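Local atomic coordinates of glycosyltransferase Gtf1 (Streptococcus pneumoniae, PDB entry 4PQG), a protein that belongs to the glycosyltransferases of GT-B fold, with two Rossmann-like domains and an added extended beta-sheet domain, modelled here with UDP and N-acetylglucosamine. Residues S335-E340 and F362-S367; I343-K348 and L406-S411. One frame throughout, in Å; residues are numbered along the deposited sequence.

Overall arrangement
Both contacts lie in the Rossmann-like domain built on the parallel six-stranded sheet 387-391, 361-365, 330-334, 404-406, 428-431 and 447-450, the half of the GT-B fold that holds the group 1 glycosyltransferase family. Their centres are about 9 Å apart and their segments alternate along the chain: 335-340, then 343-348, then 362-367, then 406-411. Helix 343-353 is the crossover between strands 330-334 and 361-365, and it joins the two contacts directly, with Ile343 CD1 3.3 Å from Ser335 OG. Interaction 1 forms part of the UDP site, while interaction 2 packs the same helix onto the loop that leads to the N-acetylglucosamine.

Interaction 1: residues S335-E340 and F362-S367; sequences SRLAKE and FDIYGS. With UDP (uridine-5'-diphosphate), chain C.
This is a mainly backbone contact between the loop after strand 330-334 and the C-terminal end of the neighbouring parallel strand 361-365 with the two residues that follow it, at the edge of the sheet where UDP binds. Two straight hydrogen bonds hold the two segments together: Ser335 N to Tyr365 O, 3.0 Å, and Leu337 N to Ser367 O, 2.8 Å. Between them, a nearly straight CA-H...O contact runs from Gly366 to Ser335 O, with CA and O 3.2 Å apart. Gly366 has a positive phi of 127°, and its backbone lies close against that oxygen.

Leu337, the centre of an inverse gamma turn, lays CG and both methyls along the backbone of Gly366 and Ser367, and CD2 reaches Ile364 CG2 at 3.9 Å. On the ligand side, Arg336 bends at chi3 (-71°) and brings its guanidinium edge to the beta-phosphate, with NE hydrogen-bonded to O2B of UDP at 2.9 Å and NH2 to O1B at 2.8 Å. NH2 also makes a salt bridge to Glu340 OE2 at 2.7 Å, which with the phosphate should fix the group's rotation. Over at the uracil, Tyr365 CB lies 3.5 Å from UDP O4.

Helix 343-353 covers Leu337 and Ile364 through Ile343 and Val347, while the Tyr365 side chain touches Ile332 of strand 330-334 and Lys390 of strand 387-391, its hydroxyl hydrogen-bonded to that of Tyr402.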
ATOM      1  N   SER A 335       3.581  -9.386   6.799  1.00 19.24           N
ATOM      2  CA  SER A 335       2.919  -8.126   7.131  1.00 17.81           C
ATOM      3  C   SER A 335       3.908  -6.980   7.216  1.00 18.07           C
ATOM      4  O   SER A 335       5.136  -7.176   7.348  1.00 18.86           O
ATOM      5  CB  SER A 335       2.158  -8.243   8.465  1.00 17.11           C
ATOM      6  OG  SER A 335       3.036  -8.245   9.585  1.00 18.28           O
ATOM      7  N   ARG A 336       3.377  -5.767   7.146  1.00 18.14           N
ATOM      8  CA  ARG A 336       4.101  -4.622   7.664  1.00 17.36           C
ATOM      9  C   ARG A 336       4.623  -4.979   9.063  1.00 17.96           C
ATOM     10  O   ARG A 336       3.918  -5.617   9.860  1.00 17.79           O
ATOM     11  CB  ARG A 336       3.194  -3.398   7.761  1.00 16.96           C
ATOM     12  CG  ARG A 336       2.656  -2.889   6.421  1.00 17.02           C
ATOM     13  CD  ARG A 336       1.622  -1.786   6.626  1.00 16.42           C
ATOM     14  NE  ARG A 336       0.373  -2.326   7.168  1.00 15.25           N
ATOM     15  CZ  ARG A 336      -0.139  -2.000   8.351  1.00 16.38           C
ATOM     16  NH1 ARG A 336       0.489  -1.134   9.147  1.00 15.70           N
ATOM     17  NH2 ARG A 336      -1.284  -2.553   8.749  1.00 16.61           N
ATOM     18  N   LEU A 337       5.858  -4.573   9.354  1.00 17.75           N
ATOM     19  CA  LEU A 337       6.418  -4.763  10.691  1.00 18.23           C
ATOM     20  C   LEU A 337       5.997  -3.605  11.588  1.00 18.89           C
ATOM     21  O   LEU A 337       6.769  -2.687  11.879  1.00 19.27           O
ATOM     22  CB  LEU A 337       7.937  -4.942  10.634  1.00 17.75           C
ATOM     23  CG  LEU A 337       8.480  -5.862   9.539  1.00 18.25           C
ATOM     24  CD1 LEU A 337      10.006  -5.915   9.625  1.00 17.56           C
ATOM     25  CD2 LEU A 337       7.878  -7.279   9.559  1.00 17.71           C
ATOM     26  N   ALA A 338       4.745  -3.677  12.017  1.00 19.19           N
ATOM     27  CA  ALA A 338       4.075  -2.577  12.641  1.00 19.91           C
ATOM     28  C   ALA A 338       3.522  -3.101  13.944  1.00 20.51           C
ATOM     29  O   ALA A 338       3.209  -4.288  14.044  1.00 20.31           O
ATOM     30  CB  ALA A 338       2.940  -2.070  11.737  1.00 19.52           C
ATOM     31  N   LYS A 339       3.406  -2.215  14.933  1.00 20.29           N
ATOM     32  CA  LYS A 339       2.941  -2.586  16.272  1.00 22.39           C
ATOM     33  C   LYS A 339       1.643  -3.378  16.262  1.00 21.27           C
ATOM     34  O   LYS A 339       1.566  -4.398  16.933  1.00 20.65           O
ATOM     35  CB  LYS A 339       2.771  -1.343  17.153  1.00 23.13           C
ATOM     36  CG  LYS A 339       4.078  -0.706  17.549  1.00 26.43           C
ATOM     37  CD  LYS A 339       3.865   0.474  18.493  1.00 29.38           C
ATOM     38  CE  LYS A 339       5.198   0.969  19.044  1.00 30.51           C
ATOM     39  NZ  LYS A 339       6.243   1.034  17.989  1.00 30.10           N
ATOM     40  N   GLU A 340       0.650  -2.925  15.483  1.00 21.54           N
ATOM     41  CA  GLU A 340      -0.681  -3.567  15.431  1.00 22.12           C
ATOM     42  C   GLU A 340      -0.673  -5.028  14.927  1.00 20.68           C
ATOM     43  O   GLU A 340      -1.680  -5.747  15.064  1.00 19.67           O
ATOM     44  CB  GLU A 340      -1.684  -2.719  14.614  1.00 24.65           C
ATOM     45  CG  GLU A 340      -1.397  -2.697  13.103  1.00 28.26           C
ATOM     46  CD  GLU A 340      -2.215  -1.665  12.328  1.00 33.32           C
ATOM     47  OE1 GLU A 340      -3.170  -1.071  12.895  1.00 35.40           O
ATOM     48  OE2 GLU A 340      -1.908  -1.443  11.133  1.00 35.03           O
ATOM     49  N   PHE A 362      10.725 -20.100  11.518  1.00 24.13           N
ATOM     50  CA  PHE A 362       9.753 -19.005  11.438  1.00 23.59           C
ATOM     51  C   PHE A 362      10.356 -17.908  10.586  1.00 22.62           C
ATOM     52  O   PHE A 362      11.283 -17.245  11.019  1.00 22.40           O
ATOM     53  CB  PHE A 362       9.425 -18.467  12.849  1.00 23.34           C
ATOM     54  CG  PHE A 362       8.404 -17.342  12.877  1.00 23.35           C
ATOM     55  CD1 PHE A 362       7.387 -17.251  11.919  1.00 23.53           C
ATOM     56  CD2 PHE A 362       8.433 -16.395  13.899  1.00 23.16           C
ATOM     57  CE1 PHE A 362       6.441 -16.225  11.971  1.00 22.90           C
ATOM     58  CE2 PHE A 362       7.488 -15.378  13.953  1.00 22.72           C
ATOM     59  CZ  PHE A 362       6.492 -15.293  12.986  1.00 22.35           C
ATOM     60  N   ASP A 363       9.840 -17.756   9.364  1.00 23.43           N
ATOM     61  CA  ASP A 363      10.257 -16.682   8.458  1.00 23.31           C
ATOM     62  C   ASP A 363       9.262 -15.536   8.490  1.00 21.97           C
ATOM     63  O   ASP A 363       8.046 -15.755   8.432  1.00 21.50           O
ATOM     64  CB  ASP A 363      10.443 -17.218   7.029  1.00 23.71           C
ATOM     65  CG  ASP A 363      11.759 -17.967   6.853  1.00 26.04           C
ATOM     66  OD1 ASP A 363      12.682 -17.801   7.695  1.00 24.27           O
ATOM     67  OD2 ASP A 363      11.873 -18.721   5.862  1.00 27.82           O
ATOM     68  N   ILE A 364       9.793 -14.319   8.603  1.00 22.68           N
ATOM     69  CA  ILE A 364       8.989 -13.105   8.754  1.00 22.14           C
ATOM     70  C   ILE A 364       9.187 -12.196   7.538  1.00 22.36           C
ATOM     71  O   ILE A 364      10.268 -11.644   7.340  1.00 24.25           O
ATOM     72  CB  ILE A 364       9.334 -12.352  10.074  1.00 22.09           C
ATOM     73  CG1 ILE A 364       9.012 -13.217  11.301  1.00 22.16           C
ATOM     74  CG2 ILE A 364       8.578 -11.035  10.171  1.00 20.75           C
ATOM     75  CD1 ILE A 364       9.628 -12.715  12.604  1.00 21.38           C
ATOM     76  N   TYR A 365       8.144 -12.063   6.728  1.00 22.41           N
ATOM     77  CA  TYR A 365       8.171 -11.233   5.514  1.00 23.41           C
ATOM     78  C   TYR A 365       7.530  -9.873   5.772  1.00 23.11           C
ATOM     79  O   TYR A 365       6.559  -9.775   6.509  1.00 23.91           O
ATOM     80  CB  TYR A 365       7.440 -11.940   4.376  1.00 23.23           C
ATOM     81  CG  TYR A 365       8.184 -13.154   3.876  1.00 24.69           C
ATOM     82  CD1 TYR A 365       9.030 -13.072   2.774  1.00 25.15           C
ATOM     83  CD2 TYR A 365       8.062 -14.380   4.524  1.00 26.01           C
ATOM     84  CE1 TYR A 365       9.726 -14.173   2.320  1.00 25.70           C
ATOM     85  CE2 TYR A 365       8.755 -15.494   4.076  1.00 26.77           C
ATOM     86  CZ  TYR A 365       9.590 -15.383   2.983  1.00 26.63           C
ATOM     87  OH  TYR A 365      10.275 -16.490   2.545  1.00 28.53           O
ATOM     88  N   GLY A 366       8.093  -8.834   5.173  1.00 22.60           N
ATOM     89  CA  GLY A 366       7.568  -7.475   5.314  1.00 22.32           C
ATOM     90  C   GLY A 366       8.632  -6.487   5.764  1.00 21.36           C
ATOM     91  O   GLY A 366       9.772  -6.872   6.025  1.00 21.28           O
ATOM     92  N   SER A 367       8.259  -5.212   5.837  1.00 20.56           N
ATOM     93  CA  SER A 367       9.154  -4.153   6.302  1.00 20.96           C
ATOM     94  C   SER A 367       8.424  -3.275   7.284  1.00 19.61           C
ATOM     95  O   SER A 367       7.201  -3.239   7.294  1.00 18.67           O
ATOM     96  CB  SER A 367       9.639  -3.283   5.143  1.00 22.09           C
ATOM     97  OG  SER A 367      10.279  -4.093   4.188  1.00 27.71           O
TER
HETATM   98  N1  UDP C 601       3.097  -8.153   1.171  1.00 17.74           N
HETATM   99  C2  UDP C 601       4.103  -8.415   0.215  1.00 17.57           C
HETATM  100  N3  UDP C 601       5.305  -8.786   0.630  1.00 18.40           N
HETATM  101  C4  UDP C 601       5.615  -8.919   1.927  1.00 18.43           C
HETATM  102  C5  UDP C 601       4.651  -8.662   2.906  1.00 17.87           C
HETATM  103  C6  UDP C 601       3.372  -8.277   2.487  1.00 17.48           C
HETATM  104  O2  UDP C 601       3.874  -8.315  -1.016  1.00 16.97           O
HETATM  105  O4  UDP C 601       6.775  -9.277   2.232  1.00 18.20           O
HETATM  106  C1' UDP C 601       1.761  -7.782   0.680  1.00 18.24           C
HETATM  107  C2' UDP C 601       0.826  -8.975   0.861  1.00 18.78           C
HETATM  108  O2' UDP C 601       0.866  -9.919  -0.228  1.00 19.01           O
HETATM  109  C3' UDP C 601      -0.553  -8.358   1.013  1.00 19.22           C
HETATM  110  C4' UDP C 601      -0.269  -6.955   1.543  1.00 19.34           C
HETATM  111  O4' UDP C 601       1.150  -6.749   1.454  1.00 18.83           O
HETATM  112  O3' UDP C 601      -1.207  -8.258  -0.257  1.00 19.93           O
HETATM  113  C5' UDP C 601      -0.679  -6.781   3.005  1.00 18.70           C
HETATM  114  O5' UDP C 601      -2.094  -6.745   3.072  1.00 18.89           O
HETATM  115  PA  UDP C 601      -2.880  -7.141   4.414  1.00 18.46           P
HETATM  116  O1A UDP C 601      -4.356  -6.978   4.172  1.00 17.49           O
HETATM  117  O2A UDP C 601      -2.361  -8.495   4.835  1.00 18.26           O
HETATM  118  O3A UDP C 601      -2.302  -6.206   5.596  1.00 17.31           O
HETATM  119  PB  UDP C 601      -2.325  -4.608   5.791  1.00 17.10           P
HETATM  120  O1B UDP C 601      -2.654  -4.430   7.255  1.00 16.37           O
HETATM  121  O2B UDP C 601      -0.932  -4.149   5.392  1.00 16.25           O
HETATM  122  O3B UDP C 601      -3.445  -4.087   4.909  1.00 16.83           O

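Interaction 2: residues I343-K348 and L406-S411; sequences IDWLVK and LTASTS. With NAG (2-acetamido-2-deoxy-beta-D-glucopyranose), chain D.
Leu346 reaches from helix 343-353 across the backbone that runs out of strand 404-406, overlapping Leu406 and Ala408. Its CG is set anti to the carbonyl carbon (chi1 -63°), which turns the branch toward Leu406 and Ala408. CD1 comes to 3.6 Å from Leu406 O, and CD2 comes to 3.9 Å from Leu406 CB, the two leucines sliding past each other in opposite directions. The Ala408 methyl fits against the base of the fork, with its CB 3.7 Å from Leu346 CG and the same distance from CD2.

One residue earlier on the helix, Trp345 takes up the loop further on. Its CB faces Ala408 CB at 4.4 Å, and the far end of the indole, CZ3, meets Thr410 CG2 at 4.2 Å; the two side chains cross at about a right angle. The threonine methyl thus serves the apolar side, while its hydroxyl is hydrogen-bonded to His342, whose ring stacks on Trp345. Apolar packing carries the contact between these segments, and two of the backbone carbonyls have partners elsewhere: Leu406 O the hydroxyl of Thr333, Thr407 O that of Tyr465.

At its far end the loop comes to the sugar, Ser411 O lying 3.3 Å from C8 of the N-acetylglucosamine acetamide. Helix 458-474 packs alongside, touching Trp345 with Ile461, Leu346 with Tyr465 and Leu406 with Ile469, whereas Phe362 of strand 361-365 touches Leu346 from the sheet.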
ATOM      1  N   ILE A 343       4.103  -8.855  15.855  1.00 19.67           N
ATOM      2  CA  ILE A 343       4.963  -9.961  15.451  1.00 19.30           C
ATOM      3  C   ILE A 343       5.871 -10.384  16.609  1.00 20.17           C
ATOM      4  O   ILE A 343       6.258 -11.555  16.692  1.00 19.62           O
ATOM      5  CB  ILE A 343       5.734  -9.657  14.154  1.00 18.07           C
ATOM      6  CG1 ILE A 343       4.749  -9.447  12.994  1.00 17.72           C
ATOM      7  CG2 ILE A 343       6.671 -10.803  13.798  1.00 18.37           C
ATOM      8  CD1 ILE A 343       5.386  -8.871  11.751  1.00 16.46           C
ATOM      9  N   ASP A 344       6.155  -9.453  17.525  1.00 20.35           N
ATOM     10  CA  ASP A 344       6.994  -9.779  18.685  1.00 21.80           C
ATOM     11  C   ASP A 344       6.398 -10.888  19.542  1.00 21.78           C
ATOM     12  O   ASP A 344       7.125 -11.752  20.031  1.00 22.48           O
ATOM     13  CB  ASP A 344       7.345  -8.543  19.519  1.00 22.23           C
ATOM     14  CG  ASP A 344       6.121  -7.790  19.993  1.00 24.05           C
ATOM     15  OD1 ASP A 344       5.260  -7.481  19.137  1.00 24.33           O
ATOM     16  OD2 ASP A 344       6.025  -7.507  21.212  1.00 23.62           O
ATOM     17  N   TRP A 345       5.075 -10.881  19.698  1.00 22.13           N
ATOM     18  CA  TRP A 345       4.375 -11.980  20.356  1.00 21.25           C
ATOM     19  C   TRP A 345       4.585 -13.287  19.650  1.00 21.77           C
ATOM     20  O   TRP A 345       4.796 -14.314  20.311  1.00 22.48           O
ATOM     21  CB  TRP A 345       2.886 -11.682  20.512  1.00 21.11           C
ATOM     22  CG  TRP A 345       2.571 -10.464  21.353  1.00 20.95           C
ATOM     23  CD1 TRP A 345       3.421  -9.777  22.210  1.00 20.86           C
ATOM     24  CD2 TRP A 345       1.277  -9.771  21.472  1.00 21.28           C
ATOM     25  NE1 TRP A 345       2.771  -8.732  22.811  1.00 21.33           N
ATOM     26  CE2 TRP A 345       1.490  -8.667  22.416  1.00 21.17           C
ATOM     27  CE3 TRP A 345       0.024  -9.932  20.891  1.00 20.84           C
ATOM     28  CZ2 TRP A 345       0.476  -7.784  22.759  1.00 20.79           C
ATOM     29  CZ3 TRP A 345      -0.993  -9.029  21.233  1.00 21.98           C
ATOM     30  CH2 TRP A 345      -0.770  -7.982  22.154  1.00 21.91           C
ATOM     31  N   LEU A 346       4.550 -13.282  18.312  1.00 21.72           N
ATOM     32  CA  LEU A 346       4.801 -14.507  17.549  1.00 21.80           C
ATOM     33  C   LEU A 346       6.224 -15.023  17.720  1.00 22.85           C
ATOM     34  O   LEU A 346       6.438 -16.243  17.852  1.00 23.02           O
ATOM     35  CB  LEU A 346       4.521 -14.315  16.047  1.00 21.32           C
ATOM     36  CG  LEU A 346       3.076 -13.987  15.668  1.00 21.18           C
ATOM     37  CD1 LEU A 346       2.985 -13.814  14.157  1.00 21.16           C
ATOM     38  CD2 LEU A 346       2.142 -15.092  16.153  1.00 20.21           C
ATOM     39  N   VAL A 347       7.196 -14.113  17.685  1.00 21.54           N
ATOM     40  CA  VAL A 347       8.589 -14.509  17.840  1.00 22.86           C
ATOM     41  C   VAL A 347       8.792 -15.210  19.197  1.00 24.86           C
ATOM     42  O   VAL A 347       9.340 -16.322  19.246  1.00 24.91           O
ATOM     43  CB  VAL A 347       9.573 -13.321  17.646  1.00 23.42           C
ATOM     44  CG1 VAL A 347      10.992 -13.711  18.035  1.00 21.93           C
ATOM     45  CG2 VAL A 347       9.563 -12.846  16.197  1.00 22.46           C
ATOM     46  N   LYS A 348       8.327 -14.582  20.280  1.00 24.24           N
ATOM     47  CA  LYS A 348       8.389 -15.187  21.631  1.00 26.43           C
ATOM     48  C   LYS A 348       7.655 -16.535  21.762  1.00 26.99           C
ATOM     49  O   LYS A 348       8.115 -17.447  22.465  1.00 26.36           O
ATOM     50  CB  LYS A 348       7.900 -14.198  22.688  1.00 26.94           C
ATOM     51  CG  LYS A 348       8.719 -12.914  22.703  1.00 27.56           C
ATOM     52  CD  LYS A 348       8.488 -12.095  23.960  1.00 28.31           C
ATOM     53  CE  LYS A 348       9.471 -10.939  24.033  1.00 28.64           C
ATOM     54  NZ  LYS A 348       9.395 -10.297  25.375  1.00 32.71           N
ATOM     55  N   LEU A 406       1.187 -17.931  10.792  1.00 20.38           N
ATOM     56  CA  LEU A 406       0.891 -17.295  12.093  1.00 20.31           C
ATOM     57  C   LEU A 406       0.572 -15.785  12.005  1.00 20.14           C
ATOM     58  O   LEU A 406       1.229 -15.050  11.299  1.00 19.39           O
ATOM     59  CB  LEU A 406       2.096 -17.447  13.025  1.00 20.50           C
ATOM     60  CG  LEU A 406       2.688 -18.830  13.300  1.00 20.30           C
ATOM     61  CD1 LEU A 406       3.849 -18.686  14.276  1.00 20.66           C
ATOM     62  CD2 LEU A 406       1.614 -19.755  13.857  1.00 20.04           C
ATOM     63  N   THR A 407      -0.404 -15.337  12.791  1.00 20.19           N
ATOM     64  CA  THR A 407      -0.771 -13.925  12.896  1.00 20.76           C
ATOM     65  C   THR A 407      -1.134 -13.683  14.347  1.00 20.09           C
ATOM     66  O   THR A 407      -1.823 -14.503  14.972  1.00 21.10           O
ATOM     67  CB  THR A 407      -1.976 -13.547  11.980  1.00 20.83           C
ATOM     68  OG1 THR A 407      -2.548 -12.305  12.424  1.00 20.88           O
ATOM     69  CG2 THR A 407      -3.075 -14.629  12.026  1.00 20.26           C
ATOM     70  N   ALA A 408      -0.623 -12.568  14.860  1.00 20.61           N
ATOM     71  CA  ALA A 408      -0.966 -12.022  16.165  1.00 19.67           C
ATOM     72  C   ALA A 408      -1.586 -10.634  16.006  1.00 19.26           C
ATOM     73  O   ALA A 408      -1.658  -9.858  16.956  1.00 18.77           O
ATOM     74  CB  ALA A 408       0.282 -11.960  17.018  1.00 20.03           C
ATOM     75  N   SER A 409      -2.003 -10.305  14.785  1.00 18.61           N
ATOM     76  CA  SER A 409      -2.716  -9.064  14.553  1.00 19.09           C
ATOM     77  C   SER A 409      -4.001  -9.048  15.369  1.00 19.44           C
ATOM     78  O   SER A 409      -4.757 -10.037  15.398  1.00 18.09           O
ATOM     79  CB  SER A 409      -3.027  -8.881  13.058  1.00 19.70           C
ATOM     80  OG  SER A 409      -3.809  -7.719  12.853  1.00 19.37           O
ATOM     81  N   THR A 410      -4.243  -7.922  16.027  1.00 18.75           N
ATOM     82  CA  THR A 410      -5.415  -7.770  16.858  1.00 19.44           C
ATOM     83  C   THR A 410      -6.652  -7.276  16.091  1.00 19.78           C
ATOM     84  O   THR A 410      -7.730  -7.133  16.681  1.00 19.83           O
ATOM     85  CB  THR A 410      -5.108  -6.879  18.087  1.00 20.58           C
ATOM     86  OG1 THR A 410      -4.232  -5.809  17.689  1.00 20.95           O
ATOM     87  CG2 THR A 410      -4.379  -7.714  19.153  1.00 19.99           C
ATOM     88  N   SER A 411      -6.501  -7.038  14.784  1.00 19.46           N
ATOM     89  CA  SER A 411      -7.625  -6.579  13.962  1.00 19.95           C
ATOM     90  C   SER A 411      -7.300  -6.592  12.475  1.00 20.07           C
ATOM     91  O   SER A 411      -6.251  -6.095  12.061  1.00 19.81           O
ATOM     92  CB  SER A 411      -8.056  -5.160  14.378  1.00 21.31           C
ATOM     93  OG  SER A 411      -9.041  -4.648  13.497  1.00 22.95           O
TER
HETATM   94  C1  NAG D 602      -5.858  -2.955   5.462  1.00 18.29           C
HETATM   95  C2  NAG D 602      -6.429  -3.739   6.636  1.00 17.57           C
HETATM   96  C3  NAG D 602      -6.417  -5.132   5.995  1.00 17.54           C
HETATM   97  C4  NAG D 602      -7.092  -5.142   4.614  1.00 17.47           C
HETATM   98  C5  NAG D 602      -6.559  -3.986   3.724  1.00 18.15           C
HETATM   99  C6  NAG D 602      -7.111  -3.958   2.303  1.00 18.04           C
HETATM  100  C7  NAG D 602      -5.975  -3.777   9.030  1.00 17.81           C
HETATM  101  C8  NAG D 602      -4.890  -3.792  10.070  1.00 17.06           C
HETATM  102  N2  NAG D 602      -5.547  -3.745   7.779  1.00 17.26           N
HETATM  103  O1  NAG D 602      -4.922  -1.932   5.650  1.00 17.75           O
HETATM  104  O3  NAG D 602      -6.961  -6.120   6.852  1.00 18.05           O
HETATM  105  O4  NAG D 602      -6.814  -6.377   3.999  1.00 16.60           O
HETATM  106  O5  NAG D 602      -6.823  -2.781   4.446  1.00 18.70           O
HETATM  107  O6  NAG D 602      -8.479  -3.634   2.405  1.00 18.90           O
HETATM  108  O7  NAG D 602      -7.172  -3.781   9.358  1.00 19.06           O